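PDB 4MKX: inositol dehydrogenase from Lactobacillus casei, which probably oxidises scyllo-inositol with NAD as coenzyme, as a Rossmann-fold dehydrogenase of the Gfo/Idh/MocA family. Local coordinates for residues 139-142 / 146-149; 263-266 / 271-274. One frame throughout, in Å; residues are numbered along the deposited sequence.

Interaction 1 (139-142 / 146-149)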
ATOM      1  N   PHE A 139     -19.807 -18.970 -12.644  1.00 10.67           N
ATOM      2  CA  PHE A 139     -18.741 -17.973 -12.794  1.00 10.19           C
ATOM      3  C   PHE A 139     -18.835 -16.956 -11.653  1.00  9.62           C
ATOM      4  O   PHE A 139     -19.375 -15.855 -11.818  1.00 10.74           O
ATOM      5  CB  PHE A 139     -18.837 -17.298 -14.167  1.00 12.77           C
ATOM      6  CG  PHE A 139     -18.453 -18.204 -15.310  1.00 12.80           C
ATOM      7  CD1 PHE A 139     -17.253 -18.892 -15.283  1.00 12.96           C
ATOM      8  CD2 PHE A 139     -19.311 -18.395 -16.388  1.00 18.76           C
ATOM      9  CE1 PHE A 139     -16.890 -19.741 -16.324  1.00 19.37           C
ATOM     10  CE2 PHE A 139     -18.958 -19.240 -17.434  1.00 20.22           C
ATOM     11  CZ  PHE A 139     -17.745 -19.914 -17.398  1.00 17.54           C
ATOM     12  N   MET A 140     -18.313 -17.330 -10.483  1.00  8.39           N
ATOM     13  CA  MET A 140     -18.593 -16.567  -9.273  1.00  9.23           C
ATOM     14  C   MET A 140     -17.925 -15.197  -9.230  1.00  8.57           C
ATOM     15  O   MET A 140     -18.365 -14.330  -8.478  1.00  9.22           O
ATOM     16  CB  MET A 140     -18.257 -17.373  -8.011  1.00 10.49           C
ATOM     17  CG  MET A 140     -16.778 -17.464  -7.649  1.00 12.60           C
ATOM     18  SD  MET A 140     -15.834 -18.465  -8.812  1.00 15.10           S
ATOM     19  CE  MET A 140     -14.235 -18.487  -8.028  1.00 17.78           C
ATOM     20  N   ARG A 141     -16.895 -14.973 -10.035  1.00  8.89           N
ATOM     21  CA  ARG A 141     -16.236 -13.668  -9.999  1.00  7.83           C
ATOM     22  C   ARG A 141     -17.187 -12.560 -10.434  1.00  9.15           C
ATOM     23  O   ARG A 141     -17.061 -11.420 -10.003  1.00  8.82           O
ATOM     24  CB  ARG A 141     -14.977 -13.667 -10.856  1.00  8.19           C
ATOM     25  CG  ARG A 141     -13.928 -14.634 -10.349  1.00  9.97           C
ATOM     26  CD  ARG A 141     -12.623 -14.377 -11.049  1.00 11.66           C
ATOM     27  NE  ARG A 141     -11.696 -15.474 -10.832  1.00  9.41           N
ATOM     28  CZ  ARG A 141     -10.518 -15.570 -11.438  1.00 10.50           C
ATOM     29  NH1 ARG A 141     -10.134 -14.624 -12.281  1.00 11.88           N
ATOM     30  NH2 ARG A 141      -9.741 -16.624 -11.206  1.00 13.75           N
ATOM     31  N   ARG A 142     -18.190 -12.906 -11.236  1.00 11.93           N
ATOM     32  CA  ARG A 142     -19.193 -11.917 -11.601  1.00 12.75           C
ATOM     33  C   ARG A 142     -20.005 -11.435 -10.406  1.00 12.12           C
ATOM     34  O   ARG A 142     -20.669 -10.403 -10.494  1.00 15.58           O
ATOM     35  CB  ARG A 142     -20.141 -12.468 -12.667  1.00 11.13           C
ATOM     36  CG  ARG A 142     -19.443 -12.826 -13.968  1.00 12.86           C
ATOM     37  CD  ARG A 142     -20.482 -12.978 -15.040  1.00 16.98           C
ATOM     38  NE  ARG A 142     -19.944 -13.520 -16.276  1.00 15.18           N
ATOM     39  CZ  ARG A 142     -20.571 -13.414 -17.438  1.00 19.77           C
ATOM     40  NH1 ARG A 142     -21.735 -12.785 -17.483  1.00 21.54           N
ATOM     41  NH2 ARG A 142     -20.036 -13.921 -18.541  1.00 19.82           N
ATOM     42  N   SER A 146     -15.505  -6.844  -5.373  1.00 10.94           N
ATOM     43  CA  SER A 146     -14.447  -6.038  -5.990  1.00  8.82           C
ATOM     44  C   SER A 146     -14.543  -6.054  -7.521  1.00  8.03           C
ATOM     45  O   SER A 146     -14.372  -5.021  -8.180  1.00  9.16           O
ATOM     46  CB  SER A 146     -13.046  -6.454  -5.497  1.00  9.53           C
ATOM     47  OG  SER A 146     -12.923  -6.193  -4.106  1.00 10.14           O
ATOM     48  N   TYR A 147     -14.810  -7.219  -8.098  1.00  8.62           N
ATOM     49  CA  TYR A 147     -15.013  -7.314  -9.540  1.00  7.91           C
ATOM     50  C   TYR A 147     -16.214  -6.486  -9.986  1.00 10.59           C
ATOM     51  O   TYR A 147     -16.150  -5.825 -11.026  1.00 10.38           O
ATOM     52  CB  TYR A 147     -15.183  -8.772 -10.001  1.00  8.58           C
ATOM     53  CG  TYR A 147     -13.855  -9.476 -10.211  1.00  9.26           C
ATOM     54  CD1 TYR A 147     -13.153  -9.343 -11.401  1.00 10.64           C
ATOM     55  CD2 TYR A 147     -13.285 -10.234  -9.195  1.00  9.94           C
ATOM     56  CE1 TYR A 147     -11.930  -9.971 -11.585  1.00 10.74           C
ATOM     57  CE2 TYR A 147     -12.060 -10.851  -9.363  1.00  8.54           C
ATOM     58  CZ  TYR A 147     -11.386 -10.725 -10.562  1.00 10.39           C
ATOM     59  OH  TYR A 147     -10.160 -11.347 -10.739  1.00 11.15           O
ATOM     60  N   ARG A 148     -17.294  -6.523  -9.211  0.84  8.27           N
ATOM     61  CA  ARG A 148     -18.489  -5.744  -9.541  0.84 11.30           C
ATOM     62  C   ARG A 148     -18.228  -4.249  -9.471  0.84 10.50           C
ATOM     63  O   ARG A 148     -18.722  -3.495 -10.308  0.84 12.43           O
ATOM     64  CB  ARG A 148     -19.682  -6.126  -8.650  0.84 10.88           C
ATOM     65  CG  ARG A 148     -20.326  -7.436  -9.082  0.84 14.23           C
ATOM     66  CD  ARG A 148     -21.661  -7.717  -8.363  0.84 17.71           C
ATOM     67  NE  ARG A 148     -21.499  -7.839  -6.914  0.84 26.91           N
ATOM     68  CZ  ARG A 148     -22.291  -8.554  -6.111  0.84 24.52           C
ATOM     69  NH1 ARG A 148     -23.319  -9.241  -6.599  0.84 23.84           N
ATOM     70  NH2 ARG A 148     -22.050  -8.590  -4.809  0.84 25.10           N
ATOM     71  N   TYR A 149     -17.440  -3.822  -8.487  1.00 10.58           N
ATOM     72  CA  TYR A 149     -17.086  -2.414  -8.351  1.00 11.52           C
ATOM     73  C   TYR A 149     -16.301  -1.944  -9.573  1.00 12.75           C
ATOM     74  O   TYR A 149     -16.538  -0.852 -10.095  1.00 13.40           O
ATOM     75  CB  TYR A 149     -16.286  -2.175  -7.050  1.00 11.04           C
ATOM     76  CG  TYR A 149     -15.893  -0.728  -6.818  1.00 11.51           C
ATOM     77  CD1 TYR A 149     -16.751   0.152  -6.165  1.00 15.73           C
ATOM     78  CD2 TYR A 149     -14.660  -0.249  -7.243  1.00 11.40           C
ATOM     79  CE1 TYR A 149     -16.388   1.478  -5.958  1.00 18.26           C
ATOM     80  CE2 TYR A 149     -14.289   1.067  -7.039  1.00 15.36           C
ATOM     81  CZ  TYR A 149     -15.158   1.923  -6.393  1.00 16.51           C
ATOM     82  OH  TYR A 149     -14.783   3.234  -6.194  1.00 20.16           O
TER
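Arg141 and Tyr147 lie side by side and point the same way where the 3-10 turn 140-142, which follows edge strand 135-137 of the Rossmann sheet, faces the first turn of helix 145-155. Arg141 CB sits over one face of the tyrosine ring, offset toward its rim, and Arg141 CD comes 3.9 Å from Tyr147 CZ. The guanidinium is turned 30° from the ring plane, and its NH1 passes obliquely 3.6 Å from Tyr147 OH without bonding to it. The polar ends find partners elsewhere: Arg141 forms a salt bridge with Asp199 and a hydrogen bond with Ser169, while Tyr147 OH shares a hydrogen bond with Thr263 OG1. Tyrosine suits this place because its ring lies against arginine methylenes while its hydroxyl reaches strand 260-267. A leucine in its place would probably leave Thr263 OG1 without this phenol partner and take the flat cover from the Arg141 chain. Tyr147 CB also presses on Arg141 O, 3.2 Å away. One residue further along, Arg148 bends at its third torsion (chi3 -62°) and carries its charge to Asp145, while Arg148 CG rests 3.3 Å from Arg142 O.

Interaction 2 (263-266 / 271-274)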
ATOM      1  N   THR A 263      -6.682  -9.140 -11.461  1.00  6.45           N
ATOM      2  CA  THR A 263      -7.083  -8.731 -12.804  1.00  6.69           C
ATOM      3  C   THR A 263      -6.799  -7.258 -12.984  1.00  6.85           C
ATOM      4  O   THR A 263      -7.236  -6.426 -12.191  1.00  9.76           O
ATOM      5  CB  THR A 263      -8.572  -9.003 -13.035  1.00  7.52           C
ATOM      6  OG1 THR A 263      -8.802 -10.406 -12.879  1.00  8.17           O
ATOM      7  CG2 THR A 263      -8.973  -8.621 -14.452  1.00  9.02           C
ATOM      8  N   GLU A 264      -6.072  -6.943 -14.051  1.00  5.88           N
ATOM      9  CA  GLU A 264      -5.690  -5.582 -14.372  1.00  6.33           C
ATOM     10  C   GLU A 264      -6.390  -5.187 -15.661  1.00  5.70           C
ATOM     11  O   GLU A 264      -6.402  -5.956 -16.626  1.00 10.17           O
ATOM     12  CB  GLU A 264      -4.181  -5.550 -14.596  1.00  8.37           C
ATOM     13  CG  GLU A 264      -3.647  -4.327 -15.265  1.00  8.48           C
ATOM     14  CD  GLU A 264      -2.183  -4.497 -15.565  1.00  9.45           C
ATOM     15  OE1 GLU A 264      -1.377  -4.350 -14.621  1.00 10.75           O
ATOM     16  OE2 GLU A 264      -1.833  -4.823 -16.719  1.00 13.05           O
ATOM     17  N   ILE A 265      -6.979  -3.996 -15.673  1.00  8.58           N
ATOM     18  CA  ILE A 265      -7.636  -3.492 -16.874  1.00  8.74           C
ATOM     19  C   ILE A 265      -7.000  -2.149 -17.231  1.00  9.10           C
ATOM     20  O   ILE A 265      -7.012  -1.214 -16.429  1.00 10.62           O
ATOM     21  CB  ILE A 265      -9.152  -3.308 -16.630  1.00 10.75           C
ATOM     22  CG1 ILE A 265      -9.777  -4.607 -16.105  1.00 13.16           C
ATOM     23  CG2 ILE A 265      -9.846  -2.909 -17.929  1.00 16.24           C
ATOM     24  CD1 ILE A 265     -11.202  -4.442 -15.669  1.00 19.25           C
ATOM     25  N   ILE A 266      -6.423  -2.066 -18.426  1.00  8.63           N
ATOM     26  CA  ILE A 266      -5.858  -0.818 -18.922  1.00  8.90           C
ATOM     27  C   ILE A 266      -6.812  -0.233 -19.954  1.00  9.17           C
ATOM     28  O   ILE A 266      -7.209  -0.919 -20.897  1.00 12.14           O
ATOM     29  CB  ILE A 266      -4.507  -1.052 -19.590  1.00 10.52           C
ATOM     30  CG1 ILE A 266      -3.549  -1.714 -18.592  1.00 12.96           C
ATOM     31  CG2 ILE A 266      -3.929   0.276 -20.049  1.00 11.65           C
ATOM     32  CD1 ILE A 266      -2.149  -1.934 -19.133  1.00 13.71           C
ATOM     33  N   MET A 271      -6.576   3.101 -15.567  1.00 13.98           N
ATOM     34  CA  MET A 271      -6.141   1.740 -15.357  1.00 12.02           C
ATOM     35  C   MET A 271      -6.688   1.341 -13.997  1.00 10.08           C
ATOM     36  O   MET A 271      -6.862   2.191 -13.122  1.00 12.76           O
ATOM     37  CB  MET A 271      -4.616   1.749 -15.332  1.00 16.63           C
ATOM     38  CG  MET A 271      -3.951   0.428 -15.204  1.00 16.17           C
ATOM     39  SD  MET A 271      -2.182   0.692 -15.506  1.00 20.06           S
ATOM     40  CE  MET A 271      -1.650  -0.973 -15.086  1.00 20.27           C
ATOM     41  N   LEU A 272      -7.028   0.069 -13.829  1.00 10.71           N
ATOM     42  CA  LEU A 272      -7.349  -0.384 -12.488  1.00 11.41           C
ATOM     43  C   LEU A 272      -6.853  -1.798 -12.287  1.00  8.90           C
ATOM     44  O   LEU A 272      -6.638  -2.537 -13.255  1.00  9.16           O
ATOM     45  CB  LEU A 272      -8.841  -0.254 -12.195  1.00 18.21           C
ATOM     46  CG  LEU A 272      -9.797  -0.963 -13.124  1.00 13.80           C
ATOM     47  CD1 LEU A 272      -9.993  -2.396 -12.645  1.00 21.20           C
ATOM     48  CD2 LEU A 272     -11.162  -0.251 -13.195  1.00 21.17           C
ATOM     49  N   ARG A 273      -6.630  -2.150 -11.023  1.00  7.09           N
ATOM     50  CA  ARG A 273      -6.264  -3.504 -10.667  1.00  7.58           C
ATOM     51  C   ARG A 273      -7.197  -3.995  -9.585  1.00  6.89           C
ATOM     52  O   ARG A 273      -7.524  -3.277  -8.650  1.00  8.91           O
ATOM     53  CB  ARG A 273      -4.804  -3.570 -10.192  1.00  5.88           C
ATOM     54  CG  ARG A 273      -3.825  -3.334 -11.315  1.00  8.45           C
ATOM     55  CD  ARG A 273      -2.391  -3.361 -10.830  1.00  8.46           C
ATOM     56  NE  ARG A 273      -1.481  -3.342 -11.969  1.00  8.77           N
ATOM     57  CZ  ARG A 273      -0.199  -3.011 -11.901  1.00  9.65           C
ATOM     58  NH1 ARG A 273       0.325  -2.641 -10.745  1.00 11.75           N
ATOM     59  NH2 ARG A 273       0.550  -3.030 -12.998  1.00 12.34           N
ATOM     60  N   ILE A 274      -7.644  -5.225  -9.747  1.00  6.89           N
ATOM     61  CA  ILE A 274      -8.451  -5.890  -8.748  1.00  6.60           C
ATOM     62  C   ILE A 274      -7.523  -6.874  -8.052  1.00  8.72           C
ATOM     63  O   ILE A 274      -7.008  -7.794  -8.680  1.00  8.10           O
ATOM     64  CB  ILE A 274      -9.606  -6.626  -9.418  1.00  8.85           C
ATOM     65  CG1 ILE A 274     -10.416  -5.624 -10.246  1.00 12.45           C
ATOM     66  CG2 ILE A 274     -10.461  -7.327  -8.375  1.00  9.88           C
ATOM     67  CD1 ILE A 274     -11.086  -6.235 -11.449  1.00 15.14           C
TER
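The guanidinium of Arg273 meets the carboxylate of Glu264 edge-on, the two planes only 19° apart, while Met271 CE stands over one face of that carboxylate, 3.6 Å from Glu264 CD. This cluster decorates the antiparallel beta hairpin 260-267/271-274, whose second strand is the outermost of the C-terminal domain's mixed sheet within this chain and is continued by a strand of the second subunit. Arg273 grips side-on with two nitrogens on a single atom: NE reaches the anti lone pair of Glu264 OE1 at 2.8 Å, and NH2 comes nearly along the C-O axis of the same oxygen. Sharing one acceptor leaves both bonds bent, to little more than 140°. Glu264 OE1 also makes a salt bridge with Arg166, and OE2 a hydrogen bond with Tyr168 OH of the third subunit; the two arginines would probably keep the carboxylate ionised. Arginine fits here because its several N-H groups let NH2 also bridge to Glu262 of the third subunit and NH1 hydrogen-bond to Gln276.

Between the strands, Thr263 with Ile274 and Ile265 with Leu272 form hydrogen-bonded pairs, Ile274 N to Thr263 O at 2.8 Å among them. Branched residues suit the opposite sheet face, which packs on helices 145-155 and 197-207. There Leu272 holds CG between its backbone N and carbonyl carbon (chi1 57°), and its CD1 touches Ile265 CD1 at 3.8 Å.

Interaction 1 is partly buried, its centre about 11 Å from the centre of the chain, against about 20 Å for the centre of the buried interaction 2. Both touch the second subunit, but only interaction 2 is also reached by the third. The 139-142/146-149 contact joins a turn to a helix through van der Waals contacts of side chains with each other and with backbone oxygens; the hairpin contact rests on regular backbone bonding and an ion pair. Helix 145-155 serves both: it covers the Leu272 and Ile274 part of the hairpin face, where Tyr147 CD1 packs 3.7 Å from Ile274 CD1, and the tyrosine hydroxyl links the two contacts. Helix 197-207 lies against Thr263 and Ile265.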